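Local coordinates for protease (Helicobacter pylori, PDB 5EUF), which probably acts as a zinc-dependent M16-family protease and virulence factor, cleaving the cytoplasmic domain of human junctional adhesion molecule A and weakening the gastric epithelial barrier, at residues S141-G144 and M145-F148; E278-S282 and W283-E287. All blocks are in the same frame, centred on the assembly; numbering follows the deposited sequence.

Contact 1: S141-G144 and M145-F148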
loop_
_atom_site.group_PDB
_atom_site.type_symbol
_atom_site.label_atom_id
_atom_site.label_comp_id
_atom_site.label_asym_id
_atom_site.label_seq_id
_atom_site.Cartn_x
_atom_site.Cartn_y
_atom_site.Cartn_z
ATOM N N SER B 141 3.797 8.099 19.376
ATOM C CA SER B 141 2.523 8.412 20.016
ATOM C C SER B 141 1.612 7.191 20.028
ATOM O O SER B 141 1.406 6.563 18.990
ATOM C CB SER B 141 1.822 9.568 19.303
ATOM O OG SER B 141 0.482 9.691 19.750
ATOM N N PRO B 142 1.061 6.854 21.204
ATOM C CA PRO B 142 0.187 5.682 21.336
ATOM C C PRO B 142 -1.009 5.736 20.386
ATOM O O PRO B 142 -1.110 4.909 19.479
ATOM C CB PRO B 142 -0.270 5.748 22.798
ATOM C CG PRO B 142 0.793 6.533 23.491
ATOM C CD PRO B 142 1.248 7.551 22.488
ATOM N N ILE B 143 -1.894 6.707 20.586
ATOM C CA ILE B 143 -3.095 6.820 19.770
ATOM C C ILE B 143 -2.753 7.093 18.302
ATOM O O ILE B 143 -3.477 6.664 17.404
ATOM C CB ILE B 143 -4.039 7.930 20.308
ATOM C CG1 ILE B 143 -5.391 7.881 19.596
ATOM C CG2 ILE B 143 -3.401 9.312 20.187
ATOM C CD1 ILE B 143 -6.159 6.607 19.846
ATOM N N GLY B 144 -1.640 7.783 18.063
ATOM C CA GLY B 144 -1.226 8.122 16.713
ATOM C C GLY B 144 -0.748 6.915 15.926
ATOM O O GLY B 144 -1.170 6.701 14.789
HETATM N N MSE B 145 0.138 6.128 16.533
HETATM C CA MSE B 145 0.646 4.909 15.909
HETATM C C MSE B 145 -0.477 3.910 15.677
HETATM O O MSE B 145 -0.541 3.265 14.631
HETATM C CB MSE B 145 1.736 4.273 16.772
HETATM C CG MSE B 145 2.426 3.081 16.129
HETATM SE SE MSE B 145 3.493 3.584 14.577
HETATM C CE MSE B 145 4.358 1.868 14.227
ATOM N N LEU B 146 -1.357 3.785 16.668
ATOM C CA LEU B 146 -2.505 2.888 16.582
ATOM C C LEU B 146 -3.424 3.288 15.433
ATOM O O LEU B 146 -3.925 2.437 14.698
ATOM C CB LEU B 146 -3.281 2.890 17.900
ATOM C CG LEU B 146 -4.537 2.023 17.963
ATOM C CD1 LEU B 146 -4.176 0.559 17.801
ATOM C CD2 LEU B 146 -5.283 2.252 19.269
ATOM N N TYR B 147 -3.630 4.592 15.291
ATOM C CA TYR B 147 -4.463 5.155 14.232
ATOM C C TYR B 147 -3.883 4.835 12.854
ATOM O O TYR B 147 -4.601 4.422 11.941
ATOM C CB TYR B 147 -4.584 6.670 14.429
ATOM C CG TYR B 147 -5.673 7.356 13.635
ATOM C CD1 TYR B 147 -7.012 7.190 13.967
ATOM C CD2 TYR B 147 -5.358 8.206 12.581
ATOM C CE1 TYR B 147 -8.009 7.830 13.249
ATOM C CE2 TYR B 147 -6.348 8.852 11.860
ATOM C CZ TYR B 147 -7.671 8.660 12.198
ATOM O OH TYR B 147 -8.655 9.302 11.484
ATOM N N PHE B 148 -2.573 5.012 12.721
ATOM C CA PHE B 148 -1.886 4.788 11.455
ATOM C C PHE B 148 -1.830 3.305 11.099
ATOM O O PHE B 148 -2.207 2.908 9.995
ATOM C CB PHE B 148 -0.474 5.367 11.513
ATOM C CG PHE B 148 0.186 5.502 10.171
ATOM C CD1 PHE B 148 -0.067 6.603 9.369
ATOM C CD2 PHE B 148 1.072 4.539 9.719
ATOM C CE1 PHE B 148 0.545 6.736 8.135
ATOM C CE2 PHE B 148 1.688 4.666 8.488
ATOM C CZ PHE B 148 1.426 5.766 7.696
#

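Contact 2: E278-S282 and W283-E287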
loop_
_atom_site.group_PDB
_atom_site.type_symbol
_atom_site.label_atom_id
_atom_site.label_comp_id
_atom_site.label_asym_id
_atom_site.label_seq_id
_atom_site.Cartn_x
_atom_site.Cartn_y
_atom_site.Cartn_z
ATOM N N GLU B 278 -19.899 7.430 22.459
ATOM C CA GLU B 278 -19.835 8.889 22.479
ATOM C C GLU B 278 -20.685 9.447 23.616
ATOM O O GLU B 278 -21.814 9.007 23.837
ATOM C CB GLU B 278 -20.285 9.477 21.140
ATOM C CG GLU B 278 -19.330 9.206 19.987
ATOM C CD GLU B 278 -19.776 9.852 18.691
ATOM O OE1 GLU B 278 -20.672 10.723 18.738
ATOM O OE2 GLU B 278 -19.232 9.488 17.627
ATOM N N GLY B 279 -20.132 10.414 24.340
ATOM C CA GLY B 279 -20.811 10.989 25.486
ATOM C C GLY B 279 -20.481 10.248 26.766
ATOM O O GLY B 279 -19.847 9.193 26.738
ATOM N N LYS B 280 -20.916 10.799 27.895
ATOM C CA LYS B 280 -20.634 10.197 29.193
ATOM C C LYS B 280 -21.699 9.174 29.571
ATOM O O LYS B 280 -21.704 8.651 30.686
ATOM C CB LYS B 280 -20.531 11.279 30.269
ATOM C CG LYS B 280 -19.470 12.327 29.973
ATOM C CD LYS B 280 -18.107 11.682 29.758
ATOM C CE LYS B 280 -17.075 12.699 29.296
ATOM N NZ LYS B 280 -15.723 12.092 29.138
ATOM N N SER B 281 -22.595 8.887 28.631
ATOM C CA SER B 281 -23.675 7.935 28.856
ATOM C C SER B 281 -23.591 6.761 27.885
ATOM O O SER B 281 -24.492 5.924 27.826
ATOM C CB SER B 281 -25.031 8.631 28.726
ATOM O OG SER B 281 -26.098 7.717 28.915
ATOM N N SER B 282 -22.503 6.701 27.126
ATOM C CA SER B 282 -22.322 5.651 26.132
ATOM C C SER B 282 -22.128 4.292 26.792
ATOM O O SER B 282 -21.922 4.203 28.003
ATOM C CB SER B 282 -21.130 5.968 25.224
ATOM O OG SER B 282 -19.901 5.839 25.920
ATOM N N TRP B 283 -22.197 3.235 25.992
ATOM C CA TRP B 283 -22.003 1.883 26.498
ATOM C C TRP B 283 -20.546 1.644 26.875
ATOM O O TRP B 283 -20.259 1.030 27.900
ATOM C CB TRP B 283 -22.461 0.845 25.469
ATOM C CG TRP B 283 -23.954 0.714 25.363
ATOM C CD1 TRP B 283 -24.891 1.541 25.910
ATOM C CD2 TRP B 283 -24.678 -0.313 24.674
ATOM N NE1 TRP B 283 -26.154 1.096 25.601
ATOM C CE2 TRP B 283 -26.051 -0.041 24.844
ATOM C CE3 TRP B 283 -24.300 -1.436 23.928
ATOM C CZ2 TRP B 283 -27.046 -0.848 24.295
ATOM C CZ3 TRP B 283 -25.289 -2.235 23.383
ATOM C CH2 TRP B 283 -26.646 -1.938 23.570
ATOM N N LEU B 284 -19.627 2.137 26.049
ATOM C CA LEU B 284 -18.202 1.960 26.310
ATOM C C LEU B 284 -17.759 2.688 27.575
ATOM O O LEU B 284 -16.848 2.240 28.272
ATOM C CB LEU B 284 -17.371 2.440 25.118
ATOM C CG LEU B 284 -17.468 1.590 23.851
ATOM C CD1 LEU B 284 -16.460 2.054 22.810
ATOM C CD2 LEU B 284 -17.267 0.123 24.183
ATOM N N GLN B 285 -18.405 3.810 27.873
ATOM C CA GLN B 285 -18.057 4.587 29.054
ATOM C C GLN B 285 -18.534 3.918 30.339
ATOM O O GLN B 285 -17.737 3.630 31.230
ATOM C CB GLN B 285 -18.641 5.999 28.960
ATOM C CG GLN B 285 -17.610 7.083 28.670
ATOM C CD GLN B 285 -16.653 7.310 29.828
ATOM O OE1 GLN B 285 -16.947 6.961 30.974
ATOM N NE2 GLN B 285 -15.497 7.897 29.533
ATOM N N SER B 286 -19.835 3.666 30.428
ATOM C CA SER B 286 -20.430 3.202 31.677
ATOM C C SER B 286 -20.349 1.688 31.860
ATOM O O SER B 286 -21.030 1.128 32.721
ATOM C CB SER B 286 -21.888 3.661 31.761
ATOM O OG SER B 286 -22.598 3.342 30.578
ATOM N N GLU B 287 -19.515 1.026 31.064
ATOM C CA GLU B 287 -19.317 -0.413 31.215
ATOM C C GLU B 287 -17.831 -0.774 31.277
ATOM O O GLU B 287 -17.399 -1.506 32.165
ATOM C CB GLU B 287 -19.996 -1.171 30.073
ATOM C CG GLU B 287 -20.152 -2.663 30.321
ATOM C CD GLU B 287 -21.230 -2.975 31.340
ATOM O OE1 GLU B 287 -22.065 -2.087 31.617
ATOM O OE2 GLU B 287 -21.243 -4.109 31.865
#

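Contact 1: S141-G144 and M145-F148
I143 and L146 both swing their first side-chain branch to the far side of the backbone N (chi1 -170° for I143 CG1, 179° for L146 CG), and these torsions, with similar bends at chi2, let CD1 of I143 come loosely, at 4.5 Å, to CD2 of L146 along one flank of helix 142-154. The pair is a small apolar patch. The residues around it, S141 to F148, are a worked example of how an alpha-helix begins. S141 occupies the N-cap position, where its OG accepts a weak capping bond of 3.3 Å from the N of G144. P142 follows in the first turn, a natural place for a residue that has no N-H to donate. The regular pattern then sets in: the N of M145, modelled as selenomethionine, gives a bond of 2.8 Å to the O of S141. L146 N continues it to P142 O at 3.0 Å, and F148 N to G144 O, also at 3.0 Å. Between these last two, Y147 N reaches I143 O at 3.0 Å from well above the carbonyl plane, about 36° out of it. The same oxygen lies 3.2 Å from Y147 CB and obliquely to the ring, which continues away from the first turn.

The helix packs against the five-stranded sheet, with L146 touching W251, A253, I314 and V415. The ring of F148 makes a cation-pi contact with R134, the sequence neighbour of the zinc ligand E133, while M145 packs on D235 of the second subunit. All four carbonyls from S141 to G144 thus accept a backbone N-H, P142 has none to give, and G144 N has the weak bond to S141 OG.

Contact 2: E278-S282 and W283-E287
G279 opens a type I beta turn that closes at S282 and delivers the chain to helix 284-289, where a serine capping bond follows; the O of G279 lies 3.6 Å from CG of Q285, whose chain bends at chi2. K280 and S281 form the exposed corner of the turn. S282, buried at its close, uses both its hydroxyl and its carbonyl. The OG of S282, set between the backbone N and the carbonyl carbon (chi1 71°), takes a capping bond of 3.2 Å from Q285 N and makes a weak one back to G279 O. The hydroxyl thus caps one N-H, that of Q285, with a weak link back to the turn.

Directly after S282, W283 points away to pack on L275, L276 and L337, with NE1 bonded to E346 OE2 and the ring in a cation-pi contact with K336. To return to S282, its carbonyl serves S286 twice. S286 N comes in at 3.2 Å through a nearly straight hydrogen bond (N-H...O 173°), and from the opposite face of the carbonyl plane S286 OG donates to the same S282 O at 2.8 Å.

Both contacts show a helix beginning under a serine cap, yet they serve different parts of the fold. Contact 1 belongs to the insulinase-type region of this M16 protease and contact 2 to the inactive-domain region; their centres are 22 Å apart, and their nearest atoms about 12 Å, so they do not touch. Contact 1 lies near the metal centre without joining it: the side chain of F148 is about 10 Å from that of H53, that of S141 about 10 Å from that of E133, and that of Y147 about 12 Å from a bound zinc ion. Contact 2 is remote from the metal-binding and catalytic residues and links helices 266-276 and 284-289.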